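Local coordinates for aminoacyl-tRNA synthetase-interacting multifunctional protein p43 (Plasmodium vivax, PDB 6IPA), which probably binds tRNA through its C-terminal EMAP II-like domain, as a multifunctional partner of aminoacyl-tRNA synthetases, at residues D134-G139 against S189-I194; I48-V53 against Y97-A102; E54-H59 against E91-K96; G124-L129 against C196-G201. All coordinates share one frame; numbering follows the deposited sequence.

Interaction 1: D134-G139 against S189-I194; sequences DGVNVG and SSKGEI
The loop D134-G139 runs past a type I beta turn, S189 to G192, and the two backbones come closest at V136 and S190, with CA atoms 6.1 Å apart. The touching is done by V136 and by the long side chain of K191. K191 lies along the backbone of the other loop. Its CG rests 3.7 Å from D134 O, and its CE is 3.8 Å from G135 O. A bend at chi2 (-96°) turns the chain so that these methylenes follow the peptides of D134 and G135. G135 has phi 100°, a conformation that suits glycine, and the K191 methylenes run close along its backbone. V136 sends CG1 to the turn, where it meets S189 OG at 3.7 Å. The same hydroxyl is busy inside the turn. It takes the N-H of K191 at 2.7 Å (K191 N to S189 OG), which makes an ST turn. It also gives its proton to G192 O at 2.8 Å from S189 OG, on a lone pair in the carbonyl plane. G192 O accepts from both S189 N and S189 OG, which fixes the turn on which V136 packs. S190 OG lies 4.0 Å from V136 CA, but its polar partner is E140, which also takes the N-H of N137. E140 thus ties the two segments together from just beyond the first. The contact lies at the surface. It joins the loop between strands 126-129 and 143-144 to the turn between strands 185-189 and 192-193, and V136 also packs on Y97 of strand 97-101.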
loop_
_atom_site.group_PDB
_atom_site.type_symbol
_atom_site.label_atom_id
_atom_site.label_comp_id
_atom_site.label_asym_id
_atom_site.label_seq_id
_atom_site.Cartn_x
_atom_site.Cartn_y
_atom_site.Cartn_z
ATOM N N ASP A 134 1.861 -15.440 3.618
ATOM C CA ASP A 134 2.278 -15.983 2.336
ATOM C C ASP A 134 1.088 -16.725 1.776
ATOM O O ASP A 134 0.180 -17.041 2.532
ATOM C CB ASP A 134 3.513 -16.881 2.503
ATOM C CG ASP A 134 4.751 -16.102 2.960
ATOM O OD1 ASP A 134 5.118 -15.117 2.280
ATOM O OD2 ASP A 134 5.353 -16.506 3.989
ATOM N N GLY A 135 1.072 -16.942 0.462
ATOM C CA GLY A 135 -0.012 -17.696 -0.221
ATOM C C GLY A 135 -1.059 -16.837 -0.912
ATOM O O GLY A 135 -1.912 -17.321 -1.635
ATOM N N VAL A 136 -0.979 -15.542 -0.682
ATOM C CA VAL A 136 -1.862 -14.584 -1.291
ATOM C C VAL A 136 -1.605 -14.481 -2.797
ATOM O O VAL A 136 -0.575 -14.877 -3.267
ATOM C CB VAL A 136 -1.651 -13.247 -0.605
ATOM C CG1 VAL A 136 -2.124 -13.361 0.856
ATOM C CG2 VAL A 136 -0.169 -12.824 -0.684
ATOM N N ASN A 137 -2.575 -14.004 -3.556
ATOM C CA ASN A 137 -2.450 -13.889 -4.988
ATOM C C ASN A 137 -2.336 -12.441 -5.335
ATOM O O ASN A 137 -2.928 -11.614 -4.689
ATOM C CB ASN A 137 -3.693 -14.417 -5.689
ATOM C CG ASN A 137 -3.887 -15.883 -5.470
ATOM O OD1 ASN A 137 -4.992 -16.347 -5.136
ATOM N ND2 ASN A 137 -2.821 -16.640 -5.681
ATOM N N VAL A 138 -1.579 -12.157 -6.376
ATOM C CA VAL A 138 -1.468 -10.841 -6.898
ATOM C C VAL A 138 -2.868 -10.510 -7.305
ATOM O O VAL A 138 -3.530 -11.327 -7.932
ATOM C CB VAL A 138 -0.522 -10.756 -8.158
ATOM C CG1 VAL A 138 0.950 -10.828 -7.737
ATOM C CG2 VAL A 138 -0.823 -11.820 -9.218
ATOM N N GLY A 139 -3.329 -9.330 -6.945
ATOM C CA GLY A 139 -4.611 -8.876 -7.412
ATOM C C GLY A 139 -5.692 -9.020 -6.358
ATOM O O GLY A 139 -6.668 -8.381 -6.490
ATOM N N SER A 189 -6.794 -10.868 4.354
ATOM C CA SER A 189 -6.375 -11.377 3.051
ATOM C C SER A 189 -7.007 -12.725 2.951
ATOM O O SER A 189 -7.665 -13.169 3.902
ATOM C CB SER A 189 -4.856 -11.588 3.004
ATOM O OG SER A 189 -4.526 -12.827 3.643
ATOM N N SER A 190 -6.749 -13.407 1.839
ATOM C CA SER A 190 -7.248 -14.766 1.634
ATOM C C SER A 190 -6.597 -15.745 2.562
ATOM O O SER A 190 -7.050 -16.879 2.666
ATOM C CB SER A 190 -7.054 -15.238 0.173
ATOM O OG SER A 190 -5.712 -15.162 -0.306
ATOM N N LYS A 191 -5.511 -15.338 3.223
ATOM C CA LYS A 191 -4.802 -16.243 4.121
ATOM C C LYS A 191 -4.607 -15.650 5.494
ATOM O O LYS A 191 -3.744 -16.095 6.226
ATOM C CB LYS A 191 -3.454 -16.601 3.531
ATOM C CG LYS A 191 -3.536 -17.202 2.146
ATOM C CD LYS A 191 -3.504 -18.706 2.211
ATOM C CE LYS A 191 -3.975 -19.312 0.898
ATOM N NZ LYS A 191 -3.362 -20.659 0.688
ATOM N N GLY A 192 -5.393 -14.642 5.846
ATOM C CA GLY A 192 -5.391 -14.104 7.188
ATOM C C GLY A 192 -4.986 -12.643 7.276
ATOM O O GLY A 192 -4.660 -11.996 6.279
ATOM N N GLU A 193 -4.967 -12.162 8.512
ATOM C CA GLU A 193 -4.754 -10.773 8.824
ATOM C C GLU A 193 -3.394 -10.210 8.342
ATOM O O GLU A 193 -2.383 -10.906 8.261
ATOM C CB GLU A 193 -4.922 -10.536 10.330
ATOM C CG GLU A 193 -3.682 -10.925 11.148
ATOM C CD GLU A 193 -3.931 -11.126 12.633
ATOM O OE1 GLU A 193 -4.724 -10.414 13.238
ATOM O OE2 GLU A 193 -3.292 -12.003 13.226
ATOM N N ILE A 194 -3.409 -8.914 8.017
ATOM C CA ILE A 194 -2.248 -8.229 7.494
ATOM C C ILE A 194 -1.389 -7.871 8.698
ATOM O O ILE A 194 -1.886 -7.275 9.680
ATOM C CB ILE A 194 -2.660 -6.961 6.707
ATOM C CG1 ILE A 194 -3.494 -7.323 5.465
ATOM C CG2 ILE A 194 -1.436 -6.155 6.287
ATOM C CD1 ILE A 194 -2.819 -8.238 4.461
#

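Interaction 2: I48-V53 against Y97-A102; sequences IIVGYV and YVLVLA
Four backbone hydrogen bonds join I48-V53 to Y97-A102 as antiparallel strands. I49 and V100 bond in both directions, with I49 N to V100 O at 2.7 Å and V100 N to I49 O at 2.6 Å. G51 and V98 do the same, with V98 N to G51 O at 2.6 Å. The intervening pairs I48-L101, V50-L99 and Y52-Y97 are non-hydrogen-bonded, and CA-H...O contacts such as V50 CA to V98 O fill in between. Around this backbone the packing is apolar. On the face of I48, V50 and Y52, V50 CG1 meets L99 CD2 at 3.7 Å. Y52 CD1 lies over one face of the Y97 ring, toward its rim, 3.8 Å from Y97 CE2. Y52 has CG anti to its backbone N (chi1 -174°), which with chi1 -80° at Y97 brings CD1 there. The two rings are oblique, with planes at 41°. On the face of I49, CD1 of I49 reaches A102 CB at 3.4 Å. G51 puts no side chain on this face, which also carries V98 and V100. V53 CG2 packs against V98 CG1 at 3.7 Å. Strand 97-101 is one of the two outermost strands of a four-stranded antiparallel sheet, consistent with the OB-type tRNA-binding domain. Strand 48-58 pairs on its other edge with strand 66-71, whose I70 packs on V53 and V98, while W187 of strand 185-189 packs on I48 and L99.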
loop_
_atom_site.group_PDB
_atom_site.type_symbol
_atom_site.label_atom_id
_atom_site.label_comp_id
_atom_site.label_asym_id
_atom_site.label_seq_id
_atom_site.Cartn_x
_atom_site.Cartn_y
_atom_site.Cartn_z
ATOM N N ILE A 48 -7.348 -1.520 -2.091
ATOM C CA ILE A 48 -6.053 -1.953 -1.603
ATOM C C ILE A 48 -5.782 -3.400 -2.025
ATOM O O ILE A 48 -6.487 -4.312 -1.620
ATOM C CB ILE A 48 -6.015 -1.855 -0.062
ATOM C CG1 ILE A 48 -6.008 -0.383 0.377
ATOM C CG2 ILE A 48 -4.761 -2.524 0.486
ATOM C CD1 ILE A 48 -6.345 -0.172 1.842
ATOM N N ILE A 49 -4.755 -3.629 -2.822
ATOM C CA ILE A 49 -4.531 -4.954 -3.392
ATOM C C ILE A 49 -3.078 -5.428 -3.204
ATOM O O ILE A 49 -2.167 -4.619 -3.072
ATOM C CB ILE A 49 -4.921 -4.960 -4.862
ATOM C CG1 ILE A 49 -4.145 -3.920 -5.611
ATOM C CG2 ILE A 49 -6.419 -4.651 -5.027
ATOM C CD1 ILE A 49 -4.400 -3.953 -7.100
ATOM N N VAL A 50 -2.882 -6.741 -3.195
ATOM C CA VAL A 50 -1.581 -7.316 -3.023
ATOM C C VAL A 50 -0.866 -7.371 -4.349
ATOM O O VAL A 50 -1.432 -7.806 -5.357
ATOM C CB VAL A 50 -1.609 -8.714 -2.439
ATOM C CG1 VAL A 50 -2.536 -8.772 -1.237
ATOM C CG2 VAL A 50 -2.084 -9.699 -3.455
ATOM N N GLY A 51 0.369 -6.895 -4.326
ATOM C CA GLY A 51 1.275 -7.080 -5.443
ATOM C C GLY A 51 2.598 -7.727 -5.047
ATOM O O GLY A 51 2.985 -7.753 -3.884
ATOM N N TYR A 52 3.277 -8.260 -6.040
ATOM C CA TYR A 52 4.631 -8.833 -5.908
ATOM C C TYR A 52 5.592 -7.840 -6.493
ATOM O O TYR A 52 5.464 -7.484 -7.671
ATOM C CB TYR A 52 4.736 -10.083 -6.755
ATOM C CG TYR A 52 6.023 -10.844 -6.610
ATOM C CD1 TYR A 52 6.470 -11.253 -5.362
ATOM C CD2 TYR A 52 6.782 -11.200 -7.727
ATOM C CE1 TYR A 52 7.648 -11.971 -5.221
ATOM C CE2 TYR A 52 7.937 -11.942 -7.602
ATOM C CZ TYR A 52 8.369 -12.319 -6.339
ATOM O OH TYR A 52 9.537 -13.010 -6.153
ATOM N N VAL A 53 6.551 -7.392 -5.673
ATOM C CA VAL A 53 7.586 -6.469 -6.139
ATOM C C VAL A 53 8.585 -7.210 -7.057
ATOM O O VAL A 53 9.432 -7.970 -6.584
ATOM C CB VAL A 53 8.345 -5.857 -4.939
ATOM C CG1 VAL A 53 9.422 -4.933 -5.432
ATOM C CG2 VAL A 53 7.378 -5.118 -3.990
ATOM N N TYR A 97 5.747 -9.452 -1.282
ATOM C CA TYR A 97 4.315 -9.298 -1.534
ATOM C C TYR A 97 3.910 -8.073 -0.732
ATOM O O TYR A 97 4.066 -8.051 0.490
ATOM C CB TYR A 97 3.523 -10.576 -1.100
ATOM C CG TYR A 97 3.606 -11.697 -2.122
ATOM C CD1 TYR A 97 2.707 -11.779 -3.170
ATOM C CD2 TYR A 97 4.608 -12.652 -2.057
ATOM C CE1 TYR A 97 2.792 -12.794 -4.119
ATOM C CE2 TYR A 97 4.720 -13.656 -2.995
ATOM C CZ TYR A 97 3.809 -13.721 -4.029
ATOM O OH TYR A 97 3.908 -14.740 -4.947
ATOM N N VAL A 98 3.403 -7.041 -1.408
ATOM C CA VAL A 98 3.117 -5.792 -0.704
ATOM C C VAL A 98 1.658 -5.460 -0.897
ATOM O O VAL A 98 0.963 -6.153 -1.674
ATOM C CB VAL A 98 4.027 -4.656 -1.165
ATOM C CG1 VAL A 98 5.453 -4.983 -0.799
ATOM C CG2 VAL A 98 3.919 -4.439 -2.664
ATOM N N LEU A 99 1.201 -4.443 -0.146
ATOM C CA LEU A 99 -0.167 -3.917 -0.256
ATOM C C LEU A 99 -0.188 -2.623 -1.009
ATOM O O LEU A 99 0.311 -1.615 -0.533
ATOM C CB LEU A 99 -0.765 -3.693 1.117
ATOM C CG LEU A 99 -0.935 -4.998 1.930
ATOM C CD1 LEU A 99 -2.079 -4.823 2.939
ATOM C CD2 LEU A 99 -1.186 -6.250 1.089
ATOM N N VAL A 100 -0.767 -2.655 -2.199
ATOM C CA VAL A 100 -0.836 -1.457 -3.041
ATOM C C VAL A 100 -2.211 -0.830 -3.003
ATOM O O VAL A 100 -3.188 -1.516 -3.308
ATOM C CB VAL A 100 -0.501 -1.811 -4.520
ATOM C CG1 VAL A 100 -0.578 -0.575 -5.397
ATOM C CG2 VAL A 100 0.888 -2.428 -4.601
ATOM N N LEU A 101 -2.279 0.460 -2.660
ATOM C CA LEU A 101 -3.455 1.317 -2.929
ATOM C C LEU A 101 -3.531 1.591 -4.432
ATOM O O LEU A 101 -2.983 2.570 -4.948
ATOM C CB LEU A 101 -3.409 2.644 -2.136
ATOM C CG LEU A 101 -4.560 3.627 -2.396
ATOM C CD1 LEU A 101 -5.891 2.973 -2.108
ATOM C CD2 LEU A 101 -4.487 4.907 -1.551
ATOM N N ALA A 102 -4.262 0.732 -5.132
ATOM C CA ALA A 102 -4.307 0.733 -6.604
ATOM C C ALA A 102 -5.038 1.857 -7.312
ATOM O O ALA A 102 -4.757 2.145 -8.470
ATOM C CB ALA A 102 -4.881 -0.597 -7.058
#

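Interaction 3: E54-H59 against E91-K96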
loop_
_atom_site.group_PDB
_atom_site.type_symbol
_atom_site.label_atom_id
_atom_site.label_comp_id
_atom_site.label_asym_id
_atom_site.label_seq_id
_atom_site.Cartn_x
_atom_site.Cartn_y
_atom_site.Cartn_z
ATOM N N GLU A 54 8.476 -7.013 -8.363
ATOM C CA GLU A 54 9.425 -7.615 -9.300
ATOM C C GLU A 54 10.839 -7.023 -9.281
ATOM O O GLU A 54 11.798 -7.771 -9.355
ATOM C CB GLU A 54 8.865 -7.495 -10.694
ATOM C CG GLU A 54 7.698 -8.436 -10.890
ATOM C CD GLU A 54 7.236 -8.458 -12.309
ATOM O OE1 GLU A 54 7.683 -7.577 -13.075
ATOM O OE2 GLU A 54 6.404 -9.337 -12.631
ATOM N N GLU A 55 10.950 -5.695 -9.207
ATOM C CA GLU A 55 12.226 -4.958 -9.356
ATOM C C GLU A 55 12.295 -3.723 -8.468
ATOM O O GLU A 55 11.317 -2.978 -8.368
ATOM C CB GLU A 55 12.445 -4.460 -10.781
ATOM C CG GLU A 55 13.065 -5.450 -11.744
ATOM C CD GLU A 55 13.344 -4.845 -13.121
ATOM O OE1 GLU A 55 14.154 -3.871 -13.241
ATOM O OE2 GLU A 55 12.731 -5.337 -14.094
ATOM N N VAL A 56 13.465 -3.508 -7.852
ATOM C CA VAL A 56 13.810 -2.260 -7.201
ATOM C C VAL A 56 14.910 -1.584 -7.996
ATOM O O VAL A 56 15.925 -2.195 -8.296
ATOM C CB VAL A 56 14.342 -2.496 -5.791
ATOM C CG1 VAL A 56 14.454 -1.182 -5.034
ATOM C CG2 VAL A 56 13.429 -3.446 -5.071
ATOM N N GLU A 57 14.708 -0.315 -8.310
ATOM C CA GLU A 57 15.672 0.511 -9.023
ATOM C C GLU A 57 15.690 1.844 -8.280
ATOM O O GLU A 57 14.729 2.137 -7.571
ATOM C CB GLU A 57 15.253 0.640 -10.496
ATOM C CG GLU A 57 15.714 1.907 -11.190
ATOM C CD GLU A 57 15.946 1.740 -12.681
ATOM O OE1 GLU A 57 15.521 0.692 -13.240
ATOM O OE2 GLU A 57 16.593 2.663 -13.272
ATOM N N ILE A 58 16.794 2.600 -8.357
ATOM C CA ILE A 58 16.893 3.942 -7.731
ATOM C C ILE A 58 16.490 4.940 -8.791
ATOM O O ILE A 58 16.541 4.640 -9.978
ATOM C CB ILE A 58 18.300 4.234 -7.119
ATOM C CG1 ILE A 58 18.444 3.502 -5.789
ATOM C CG2 ILE A 58 18.544 5.723 -6.832
ATOM C CD1 ILE A 58 19.877 3.255 -5.363
ATOM N N HIS A 59 16.033 6.107 -8.352
ATOM C CA HIS A 59 15.457 7.114 -9.238
ATOM C C HIS A 59 16.610 8.050 -9.618
ATOM O O HIS A 59 17.282 8.567 -8.718
ATOM C CB HIS A 59 14.315 7.833 -8.479
ATOM C CG HIS A 59 13.394 8.655 -9.340
ATOM N ND1 HIS A 59 13.846 9.522 -10.310
ATOM C CD2 HIS A 59 12.042 8.786 -9.325
ATOM C CE1 HIS A 59 12.816 10.124 -10.876
ATOM N NE2 HIS A 59 11.707 9.697 -10.298
ATOM N N GLU A 91 17.092 -5.090 -1.286
ATOM C CA GLU A 91 16.715 -6.471 -0.990
ATOM C C GLU A 91 15.637 -6.549 0.118
ATOM O O GLU A 91 15.030 -7.611 0.321
ATOM C CB GLU A 91 17.961 -7.315 -0.666
ATOM C CG GLU A 91 18.587 -7.076 0.707
ATOM C CD GLU A 91 19.518 -5.853 0.810
ATOM O OE1 GLU A 91 20.240 -5.485 -0.152
ATOM O OE2 GLU A 91 19.552 -5.273 1.912
ATOM N N ASP A 92 15.385 -5.436 0.808
ATOM C CA ASP A 92 14.317 -5.352 1.813
ATOM C C ASP A 92 12.910 -5.295 1.213
ATOM O O ASP A 92 11.919 -5.600 1.879
ATOM C CB ASP A 92 14.502 -4.100 2.645
ATOM C CG ASP A 92 15.679 -4.190 3.518
ATOM O OD1 ASP A 92 15.828 -5.269 4.124
ATOM O OD2 ASP A 92 16.456 -3.213 3.573
ATOM N N LEU A 93 12.868 -4.874 -0.044
ATOM C CA LEU A 93 11.685 -4.682 -0.797
ATOM C C LEU A 93 11.546 -5.728 -1.919
ATOM O O LEU A 93 10.406 -6.125 -2.275
ATOM C CB LEU A 93 11.753 -3.288 -1.434
ATOM C CG LEU A 93 11.938 -2.040 -0.570
ATOM C CD1 LEU A 93 12.000 -0.773 -1.416
ATOM C CD2 LEU A 93 10.777 -1.921 0.393
ATOM N N LEU A 94 12.686 -6.149 -2.489
ATOM C CA LEU A 94 12.666 -6.964 -3.683
ATOM C C LEU A 94 11.913 -8.259 -3.421
ATOM O O LEU A 94 12.012 -8.856 -2.362
ATOM C CB LEU A 94 14.104 -7.259 -4.195
ATOM C CG LEU A 94 14.197 -7.901 -5.586
ATOM C CD1 LEU A 94 13.741 -6.954 -6.677
ATOM C CD2 LEU A 94 15.590 -8.382 -5.916
ATOM N N HIS A 95 11.116 -8.691 -4.379
ATOM C CA HIS A 95 10.475 -9.998 -4.250
ATOM C C HIS A 95 9.599 -10.167 -2.998
ATOM O O HIS A 95 9.299 -11.269 -2.582
ATOM C CB HIS A 95 11.521 -11.108 -4.394
ATOM C CG HIS A 95 12.047 -11.220 -5.790
ATOM N ND1 HIS A 95 13.220 -11.883 -6.109
ATOM C CD2 HIS A 95 11.564 -10.723 -6.960
ATOM C CE1 HIS A 95 13.426 -11.795 -7.407
ATOM N NE2 HIS A 95 12.434 -11.106 -7.953
ATOM N N LYS A 96 9.151 -9.052 -2.434
ATOM C CA LYS A 96 8.103 -9.068 -1.405
ATOM C C LYS A 96 6.715 -8.952 -2.043
ATOM O O LYS A 96 6.546 -8.439 -3.169
ATOM C CB LYS A 96 8.279 -7.920 -0.409
ATOM C CG LYS A 96 9.570 -7.952 0.377
ATOM C CD LYS A 96 9.689 -9.169 1.263
ATOM C CE LYS A 96 11.099 -9.223 1.848
ATOM N NZ LYS A 96 11.468 -7.961 2.584
#
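L94 carries much of the contact between E54-H59 and E91-K96, and its side chain runs from the turn to the strand. Its CB sits 4.0 Å from V56 CG2. CG is anti to the backbone N (chi1 -170°) and lies over the centre of the H95 ring, 3.9 Å above its plane. From there CD1 reaches the other backbone. It meets E54 O at 3.4 Å, E55 CA at 3.7 Å and V56 N at 3.7 Å, so one methyl spans three residues of the strand. V56 answers from the strand side. Its CG2 touches the backbone N and CA of L94, and L93 CB at 4.0 Å. H95 comes near E54 O with NE2 at 3.7 Å, obliquely to the ring. L93 to K96 form a type II beta turn, closed by K96 N to L93 O at 3.2 Å. E54 and E55 form a classic beta bulge opposite K69. The contact is at the surface, where the loop before strand 97-101 lies against strand 48-58. Y66 of strand 66-71 packs on V56 and L93, and the ring of H95 meets that of Y52, nearly parallel.

Interaction 4: G124-L129 against C196-G201; sequences GEQIEL and CPLEQG
E128 and L198 make the tight part of the contact between G124-L129 and C196-G201. L198 CD2 lies 3.5 Å from E128 CG, and L198 CG is 3.8 Å from the same carbon. The two side chains meet at a slant. E128 is bent at chi2 (-67°), so its methylenes face the loop while its carboxylate turns elsewhere: OE1 forms a salt bridge with K88. Beside it, E128 CB rests on the ring of P197, 3.8 Å from P197 CD. That same ring carbon is 3.7 Å from L129 O, so the proline spans two residues of the strand. P197 packs on E128 with CD and CG, although the residue is exposed overall. C196 is buried but touches lightly, with SG 4.3 Å from E128 CB and 4.1 Å from L129 O.

The looser side is at Q126, which is exposed. Its extended chain slides past L198 in the opposite direction, and Q126 OE1 comes to 3.7 Å from L198 CD2. L198, itself buried, thus takes the aliphatic part of E128 and the amide end of Q126 on one methyl. The contact places the loop between strands 192-193 and 201-203 against strand 126-129. That strand pairs with strand 120-123, which pairs in turn with 201-203. V175 of strand 173-176 packs on C196.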
loop_
_atom_site.group_PDB
_atom_site.type_symbol
_atom_site.label_atom_id
_atom_site.label_comp_id
_atom_site.label_asym_id
_atom_site.label_seq_id
_atom_site.Cartn_x
_atom_site.Cartn_y
_atom_site.Cartn_z
ATOM N N GLY A 124 8.039 6.019 15.533
ATOM C CA GLY A 124 9.261 6.746 15.831
ATOM C C GLY A 124 9.984 7.010 14.529
ATOM O O GLY A 124 9.460 7.676 13.661
ATOM N N GLU A 125 11.166 6.446 14.371
ATOM C CA GLU A 125 11.957 6.664 13.161
ATOM C C GLU A 125 11.917 5.443 12.224
ATOM O O GLU A 125 12.350 5.530 11.077
ATOM C CB GLU A 125 13.388 7.062 13.561
ATOM C CG GLU A 125 13.380 8.169 14.621
ATOM C CD GLU A 125 14.732 8.452 15.261
ATOM O OE1 GLU A 125 15.647 7.579 15.189
ATOM O OE2 GLU A 125 14.873 9.553 15.864
ATOM N N GLN A 126 11.356 4.331 12.705
ATOM C CA GLN A 126 11.228 3.089 11.907
ATOM C C GLN A 126 10.070 3.161 10.915
ATOM O O GLN A 126 8.986 3.710 11.236
ATOM C CB GLN A 126 10.964 1.878 12.805
ATOM C CG GLN A 126 12.054 1.530 13.813
ATOM C CD GLN A 126 11.592 0.490 14.828
ATOM O OE1 GLN A 126 11.693 -0.710 14.597
ATOM N NE2 GLN A 126 11.076 0.958 15.963
ATOM N N ILE A 127 10.272 2.592 9.724
ATOM C CA ILE A 127 9.139 2.359 8.821
ATOM C C ILE A 127 9.258 0.948 8.261
ATOM O O ILE A 127 10.326 0.574 7.813
ATOM C CB ILE A 127 9.043 3.444 7.715
ATOM C CG1 ILE A 127 7.776 3.278 6.840
ATOM C CG2 ILE A 127 10.302 3.468 6.857
ATOM C CD1 ILE A 127 7.670 4.294 5.715
ATOM N N GLU A 128 8.201 0.145 8.334
ATOM C CA GLU A 128 8.213 -1.199 7.757
ATOM C C GLU A 128 7.035 -1.382 6.811
ATOM O O GLU A 128 6.021 -0.683 6.923
ATOM C CB GLU A 128 8.143 -2.289 8.831
ATOM C CG GLU A 128 9.202 -2.232 9.927
ATOM C CD GLU A 128 10.641 -2.514 9.428
ATOM O OE1 GLU A 128 10.832 -3.304 8.460
ATOM O OE2 GLU A 128 11.586 -1.945 10.030
ATOM N N LEU A 129 7.169 -2.310 5.873
ATOM C CA LEU A 129 6.086 -2.626 4.970
ATOM C C LEU A 129 4.984 -3.371 5.712
ATOM O O LEU A 129 5.258 -4.115 6.651
ATOM C CB LEU A 129 6.568 -3.587 3.888
ATOM C CG LEU A 129 7.621 -3.209 2.916
ATOM C CD1 LEU A 129 7.931 -4.465 2.147
ATOM C CD2 LEU A 129 7.112 -2.185 1.969
ATOM N N CYS A 196 2.447 -6.409 10.499
ATOM C CA CYS A 196 3.493 -5.413 10.403
ATOM C C CYS A 196 4.471 -5.725 11.491
ATOM O O CYS A 196 4.030 -5.997 12.625
ATOM C CB CYS A 196 2.941 -4.035 10.651
ATOM S SG CYS A 196 4.141 -2.750 10.305
ATOM N N PRO A 197 5.790 -5.701 11.169
ATOM C CA PRO A 197 6.785 -6.091 12.191
ATOM C C PRO A 197 6.851 -5.149 13.404
ATOM O O PRO A 197 7.447 -5.512 14.421
ATOM C CB PRO A 197 8.115 -6.126 11.415
ATOM C CG PRO A 197 7.709 -6.296 9.984
ATOM C CD PRO A 197 6.404 -5.569 9.832
ATOM N N LEU A 198 6.237 -3.977 13.301
ATOM C CA LEU A 198 6.165 -3.046 14.419
ATOM C C LEU A 198 5.027 -3.463 15.341
ATOM O O LEU A 198 4.090 -4.107 14.904
ATOM C CB LEU A 198 5.951 -1.623 13.920
ATOM C CG LEU A 198 6.849 -1.244 12.745
ATOM C CD1 LEU A 198 6.481 0.130 12.177
ATOM C CD2 LEU A 198 8.324 -1.356 13.164
ATOM N N GLU A 199 5.110 -3.096 16.616
ATOM C CA GLU A 199 4.100 -3.506 17.597
ATOM C C GLU A 199 2.931 -2.543 17.439
ATOM O O GLU A 199 1.832 -2.962 17.117
ATOM C CB GLU A 199 4.643 -3.541 19.047
ATOM C CG GLU A 199 6.061 -4.155 19.259
ATOM C CD GLU A 199 6.157 -5.683 19.082
ATOM O OE1 GLU A 199 5.182 -6.327 18.613
ATOM O OE2 GLU A 199 7.230 -6.247 19.406
ATOM N N GLN A 200 3.204 -1.254 17.619
ATOM C CA GLN A 200 2.259 -0.165 17.344
ATOM C C GLN A 200 2.744 0.610 16.113
ATOM O O GLN A 200 3.828 0.313 15.599
ATOM C CB GLN A 200 2.146 0.771 18.552
ATOM C CG GLN A 200 1.629 0.097 19.824
ATOM C CD GLN A 200 0.205 -0.462 19.676
ATOM O OE1 GLN A 200 -0.630 0.088 18.921
ATOM N NE2 GLN A 200 -0.079 -1.566 20.394
ATOM N N GLY A 201 1.942 1.570 15.621
ATOM C CA GLY A 201 2.318 2.360 14.422
ATOM C C GLY A 201 1.166 2.971 13.624
ATOM O O GLY A 201 0.025 2.627 13.849
#

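Overall arrangement
Interaction 2 is the buried hub, its centre about 6 Å from that of the chain, and touches the other three. Interaction 3 continues strand 48-58 beyond it: V53 N to K96 O (2.7 Å) and V53 O to H95 N (2.9 Å) are probable hydrogen bonds. Interaction 1 meets it from the loop side, where G139 N probably bonds to V50 O (2.9 Å) and I194 packs on L99. L129 links interaction 4 to V98 of interaction 2 and to L93 of interaction 3. Interactions 1 and 4 adjoin in sequence, 20 Å between centres. The loop of interaction 1 and L129 thus link the four-stranded sheet to the sheet holding strands 126-129 and 185-189.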